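Local coordinates for acyl-CoA thioesterase II (Mycobacterium avium subsp. paratuberculosis, PDB 4R9Z), which probably hydrolyses fatty acyl-CoA thioesters to free fatty acid and coenzyme A, as a double hot-dog enzyme of the acyl-CoA thioesterase II family, at residues 36-41 with 154-159; 202-207 with 217-222. One frame throughout, in Å; residues are numbered along the deposited sequence.

Contact 1 of 2, residues 36-41 with 154-159; sequences HILGGH and ASLRWF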
loop_
_atom_site.group_PDB
_atom_site.type_symbol
_atom_site.label_atom_id
_atom_site.label_comp_id
_atom_site.label_asym_id
_atom_site.label_seq_id
_atom_site.Cartn_x
_atom_site.Cartn_y
_atom_site.Cartn_z
ATOM N N HIS B 36 8.619 -2.585 23.189
ATOM C CA HIS B 36 7.956 -2.989 22.018
ATOM C C HIS B 36 8.652 -2.160 21.072
ATOM O O HIS B 36 8.921 -1.029 21.374
ATOM C CB HIS B 36 6.538 -2.515 22.071
ATOM C CG HIS B 36 5.770 -2.814 20.838
ATOM N ND1 HIS B 36 5.491 -4.099 20.439
ATOM C CD2 HIS B 36 5.221 -2.000 19.913
ATOM C CE1 HIS B 36 4.801 -4.062 19.320
ATOM N NE2 HIS B 36 4.633 -2.802 18.974
ATOM N N ILE B 37 9.003 -2.725 19.938
ATOM C CA ILE B 37 9.570 -1.898 18.886
ATOM C C ILE B 37 8.442 -1.278 18.101
ATOM O O ILE B 37 7.483 -1.961 17.751
ATOM C CB ILE B 37 10.456 -2.702 17.923
ATOM C CG1 ILE B 37 11.555 -3.441 18.677
ATOM C CG2 ILE B 37 11.060 -1.793 16.864
ATOM C CD1 ILE B 37 12.364 -4.352 17.791
ATOM N N LEU B 38 8.558 0.009 17.805
ATOM C CA LEU B 38 7.525 0.685 17.033
ATOM C C LEU B 38 7.683 0.420 15.546
ATOM O O LEU B 38 8.791 0.463 15.015
ATOM C CB LEU B 38 7.545 2.187 17.299
ATOM C CG LEU B 38 6.711 2.627 18.498
ATOM C CD1 LEU B 38 7.411 2.299 19.805
ATOM C CD2 LEU B 38 6.398 4.111 18.398
ATOM N N GLY B 39 6.562 0.145 14.886
ATOM C CA GLY B 39 6.555 -0.106 13.459
ATOM C C GLY B 39 7.305 0.946 12.664
ATOM O O GLY B 39 8.197 0.620 11.881
ATOM N N GLY B 40 6.970 2.211 12.897
ATOM C CA GLY B 40 7.582 3.317 12.182
ATOM C C GLY B 40 9.093 3.296 12.257
ATOM O O GLY B 40 9.775 3.654 11.300
ATOM N N HIS B 41 9.611 2.870 13.402
ATOM C CA HIS B 41 11.046 2.786 13.612
ATOM C C HIS B 41 11.688 1.669 12.792
ATOM O O HIS B 41 12.683 1.890 12.100
ATOM C CB HIS B 41 11.348 2.572 15.096
ATOM C CG HIS B 41 12.801 2.370 15.391
ATOM N ND1 HIS B 41 13.702 3.410 15.458
ATOM C CD2 HIS B 41 13.509 1.242 15.636
ATOM C CE1 HIS B 41 14.904 2.932 15.731
ATOM N NE2 HIS B 41 14.813 1.620 15.847
ATOM N N ALA B 154 11.410 6.821 23.294
ATOM C CA ALA B 154 12.426 7.484 22.486
ATOM C C ALA B 154 11.960 7.722 21.052
ATOM O O ALA B 154 12.278 8.747 20.449
ATOM C CB ALA B 154 13.704 6.668 22.492
ATOM N N SER B 155 11.215 6.764 20.512
ATOM C CA SER B 155 10.707 6.854 19.146
ATOM C C SER B 155 9.669 7.963 18.966
ATOM O O SER B 155 9.402 8.396 17.844
ATOM C CB SER B 155 10.110 5.515 18.731
ATOM O OG SER B 155 10.478 4.505 19.652
ATOM N N LEU B 156 9.047 8.379 20.064
ATOM C CA LEU B 156 8.054 9.450 20.020
ATOM C C LEU B 156 8.602 10.862 20.261
ATOM O O LEU B 156 8.021 11.840 19.791
ATOM C CB LEU B 156 6.943 9.160 21.029
ATOM C CG LEU B 156 6.246 7.808 20.854
ATOM C CD1 LEU B 156 5.084 7.671 21.825
ATOM C CD2 LEU B 156 5.779 7.621 19.420
ATOM N N ARG B 157 9.715 10.970 20.984
ATOM C CA ARG B 157 10.197 12.277 21.445
ATOM C C ARG B 157 11.104 13.077 20.495
ATOM O O ARG B 157 11.524 14.184 20.841
ATOM C CB ARG B 157 10.929 12.101 22.784
ATOM C CG ARG B 157 10.023 11.668 23.931
ATOM C CD ARG B 157 10.741 11.698 25.280
ATOM N NE ARG B 157 11.503 10.480 25.551
ATOM C CZ ARG B 157 12.825 10.380 25.443
ATOM N NH1 ARG B 157 13.541 11.432 25.067
ATOM N NH2 ARG B 157 13.432 9.230 25.715
ATOM N N TRP B 158 11.406 12.548 19.313
ATOM C CA TRP B 158 12.334 13.241 18.418
ATOM C C TRP B 158 11.680 14.327 17.571
ATOM O O TRP B 158 12.356 14.965 16.763
ATOM C CB TRP B 158 13.051 12.263 17.489
ATOM C CG TRP B 158 12.151 11.407 16.667
ATOM C CD1 TRP B 158 11.497 10.285 17.074
ATOM C CD2 TRP B 158 11.795 11.603 15.290
ATOM N NE1 TRP B 158 10.761 9.765 16.038
ATOM C CE2 TRP B 158 10.926 10.554 14.932
ATOM C CE3 TRP B 158 12.128 12.561 14.328
ATOM C CZ2 TRP B 158 10.386 10.435 13.655
ATOM C CZ3 TRP B 158 11.589 12.441 13.058
ATOM C CH2 TRP B 158 10.727 11.387 12.733
ATOM N N PHE B 159 10.373 14.516 17.705
ATOM C CA PHE B 159 9.712 15.547 16.908
ATOM C C PHE B 159 8.744 16.406 17.723
ATOM O O PHE B 159 8.097 15.920 18.652
ATOM C CB PHE B 159 8.975 14.912 15.724
ATOM C CG PHE B 159 7.966 13.880 16.126
ATOM C CD1 PHE B 159 6.660 14.241 16.409
ATOM C CD2 PHE B 159 8.327 12.549 16.233
ATOM C CE1 PHE B 159 5.733 13.296 16.790
ATOM C CE2 PHE B 159 7.403 11.596 16.610
ATOM C CZ PHE B 159 6.104 11.970 16.888
#
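L156 turns its CG opposite the carbonyl carbon (chi1 -56°); with chi2 at -175° the extended branch is CD1, and the other methyl, CD2, is the one that meets L38, whose own chi1 of -87° directs its branched end toward the same loop. The two leucines cross at about a right angle and touch by single methyls, L38 CD2 lying 3.7 Å from L156 CD2. That same methyl of L38 also rests 4.0 Å from S155 CB. Its twin, CD1, lies beside the serine hydroxyl, at 3.8 Å from S155 OG, in packing and not bonding. One forked side chain thus serves two successive residues.

Behind this small patch the loop's own aromatics pack together. F159 CD2 sits 3.5 Å above the plane of the W158 ring, over its centre, and the indole NE1 of W158 gives a weak hydrogen bond to S155 O. Y197 of helix 188-201 binds H41 ND1 through its OH, meets W158 edge-to-face and packs on S155, so that it touches both sides of the contact. L38 occupies the N-cap position of helix 39-52, and the opposing loop leads into strand 159-163, so the contact joins the start of that helix, in the N-terminal hot-dog half, to the entry of the C-terminal half, consistent with the double hot-dog fold, in which two such halves pack side by side.

Contact 2 of 2, residues 202-207 with 217-222; sequences TLTEPA and SAQRDH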
loop_
_atom_site.group_PDB
_atom_site.type_symbol
_atom_site.label_atom_id
_atom_site.label_comp_id
_atom_site.label_asym_id
_atom_site.label_seq_id
_atom_site.Cartn_x
_atom_site.Cartn_y
_atom_site.Cartn_z
ATOM N N THR B 202 2.358 8.295 14.195
ATOM C CA THR B 202 1.328 9.261 14.576
ATOM C C THR B 202 -0.055 8.868 14.081
ATOM O O THR B 202 -1.035 9.569 14.320
ATOM C CB THR B 202 1.644 10.662 14.048
ATOM O OG1 THR B 202 1.777 10.626 12.622
ATOM C CG2 THR B 202 2.918 11.175 14.675
ATOM N N LEU B 203 -0.132 7.771 13.367
ATOM C CA LEU B 203 -1.326 7.423 12.652
ATOM C C LEU B 203 -2.283 6.514 13.377
ATOM O O LEU B 203 -3.303 6.189 12.868
ATOM C CB LEU B 203 -0.971 6.854 11.304
ATOM C CG LEU B 203 -1.882 7.296 10.206
ATOM C CD1 LEU B 203 -2.002 8.778 10.232
ATOM C CD2 LEU B 203 -1.379 6.843 8.867
ATOM N N THR B 204 -1.916 6.084 14.547
ATOM C CA THR B 204 -2.838 5.417 15.398
ATOM C C THR B 204 -3.990 6.240 15.900
ATOM O O THR B 204 -5.064 5.731 16.032
ATOM C CB THR B 204 -2.135 4.899 16.615
ATOM O OG1 THR B 204 -1.163 5.863 17.027
ATOM C CG2 THR B 204 -1.477 3.644 16.265
ATOM N N GLU B 205 -3.758 7.500 16.244
ATOM C CA GLU B 205 -4.733 8.241 17.015
ATOM C C GLU B 205 -6.039 8.413 16.317
ATOM O O GLU B 205 -7.046 8.265 16.976
ATOM C CB GLU B 205 -4.194 9.580 17.562
ATOM C CG GLU B 205 -5.200 10.743 17.734
ATOM C CD GLU B 205 -6.308 10.563 18.783
ATOM O OE1 GLU B 205 -6.303 9.615 19.559
ATOM O OE2 GLU B 205 -7.193 11.418 18.859
ATOM N N PRO B 206 -6.011 8.723 14.949
ATOM C CA PRO B 206 -7.359 8.859 14.379
ATOM C C PRO B 206 -8.194 7.591 14.546
ATOM O O PRO B 206 -9.362 7.673 14.803
ATOM C CB PRO B 206 -7.128 9.183 12.915
ATOM C CG PRO B 206 -5.769 8.833 12.632
ATOM C CD PRO B 206 -5.030 9.146 13.847
ATOM N N ALA B 207 -7.603 6.432 14.377
ATOM C CA ALA B 207 -8.276 5.170 14.580
ATOM C C ALA B 207 -8.675 4.901 15.995
ATOM O O ALA B 207 -9.720 4.380 16.248
ATOM C CB ALA B 207 -7.413 4.049 14.064
ATOM N N SER B 217 -3.784 -1.827 20.468
ATOM C CA SER B 217 -3.743 -2.018 19.026
ATOM C C SER B 217 -2.368 -2.481 18.567
ATOM O O SER B 217 -1.375 -2.307 19.270
ATOM C CB SER B 217 -4.126 -0.725 18.302
ATOM O OG SER B 217 -3.081 0.231 18.360
ATOM N N ALA B 218 -2.321 -3.065 17.376
ATOM C CA ALA B 218 -1.057 -3.399 16.735
ATOM C C ALA B 218 -1.130 -3.006 15.270
ATOM O O ALA B 218 -2.131 -3.258 14.603
ATOM C CB ALA B 218 -0.746 -4.881 16.881
ATOM N N GLN B 219 -0.079 -2.366 14.774
ATOM C CA GLN B 219 -0.038 -1.993 13.371
ATOM C C GLN B 219 0.227 -3.247 12.555
ATOM O O GLN B 219 1.065 -4.063 12.929
ATOM C CB GLN B 219 1.029 -0.929 13.125
ATOM C CG GLN B 219 0.989 0.195 14.151
ATOM C CD GLN B 219 1.737 1.432 13.707
ATOM O OE1 GLN B 219 2.793 1.345 13.083
ATOM N NE2 GLN B 219 1.184 2.602 14.023
ATOM N N ARG B 220 -0.481 -3.396 11.440
ATOM C CA ARG B 220 -0.350 -4.592 10.620
ATOM C C ARG B 220 0.424 -4.291 9.345
ATOM O O ARG B 220 1.312 -5.050 8.956
ATOM C CB ARG B 220 -1.726 -5.166 10.291
ATOM C CG ARG B 220 -1.685 -6.419 9.443
ATOM C CD ARG B 220 -0.806 -7.487 10.059
ATOM N NE ARG B 220 -0.907 -8.755 9.341
ATOM C CZ ARG B 220 -0.318 -9.883 9.732
ATOM N NH1 ARG B 220 0.424 -9.897 10.828
ATOM N NH2 ARG B 220 -0.462 -10.995 9.024
ATOM N N ASP B 221 0.099 -3.182 8.696
ATOM C CA ASP B 221 0.899 -2.745 7.562
ATOM C C ASP B 221 0.915 -1.229 7.387
ATOM O O ASP B 221 0.045 -0.518 7.884
ATOM C CB ASP B 221 0.439 -3.442 6.266
ATOM C CG ASP B 221 -1.041 -3.261 5.970
ATOM O OD1 ASP B 221 -1.866 -3.971 6.586
ATOM O OD2 ASP B 221 -1.376 -2.446 5.084
ATOM N N HIS B 222 1.942 -0.753 6.690
ATOM C CA HIS B 222 2.149 0.666 6.442
ATOM C C HIS B 222 2.593 0.870 5.001
ATOM O O HIS B 222 3.479 0.171 4.516
ATOM C CB HIS B 222 3.198 1.229 7.401
ATOM C CG HIS B 222 3.376 2.711 7.309
ATOM N ND1 HIS B 222 2.449 3.604 7.805
ATOM C CD2 HIS B 222 4.369 3.459 6.773
ATOM C CE1 HIS B 222 2.868 4.836 7.587
ATOM N NE2 HIS B 222 4.031 4.777 6.963
#
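The carboxamide of Q219 meets T204 at its nitrogen end: the methyl CG2 of T204 stands 3.6 Å from Q219 NE2 and close to the plane of the amide, so that the threonine is laid over neither amide face. The second flat group, the imidazole of H222, keeps farther from segment 202-207 and is held through its nitrogens, NE2 bonding to S199 OG and ND1 more weakly to Q269 NE2.

Torsions explain the meeting. Q219 places CG opposite its carbonyl carbon (chi1 -46°) and runs extended beyond it, reaching across from the strand; T204 has CG2 beside its backbone N, with OG1 in the more confined position between N and the carbonyl carbon. The two side chains cross at about a right angle. S217 adds a loose touch, its OG being 4.3 Å from T204 CG2. Such a bridge spans well-separated backbones, for T204 CA and Q219 CA are 8.2 Å apart.

In the hot-dog fold a long helix is wrapped by an antiparallel sheet, and here strand 218-226 of that sheet faces the start of helix 204-211, which follows closely on helix 188-201. Q219 ties the strand to the end of the longer helix too, since NE2 donates to A200 O; this bond is consistent with the amide nitrogen being the end beside the threonine methyl.

Further along the strand, R220 and D221 together face E270 in a classic beta bulge. Their side chains serve the dimer: R220 bonds to Q84 and S109 of the second subunit, while D221 OD2 receives hydrogen bonds from W225 NE1 and H63 NE2 of that subunit.

In the fold
Contacts 1 and 2 have their centres 13 Å apart. They follow one another along the chain yet touch at two places. F159 CZ packs against T202 CG2 at 4.0 Å, and Q219 OE1 approaches the first turn of helix 39-52, 4.0 Å from G39 CA and 4.3 Å from G40 N, as packing. Helix 188-201 is their common neighbour: Y197 and M198 meet contact 1, while M198, S199 and A200 bond to side chains of contact 2. The approach of Q219 to G39 and G40 is one of the places where the two hot-dog halves meet.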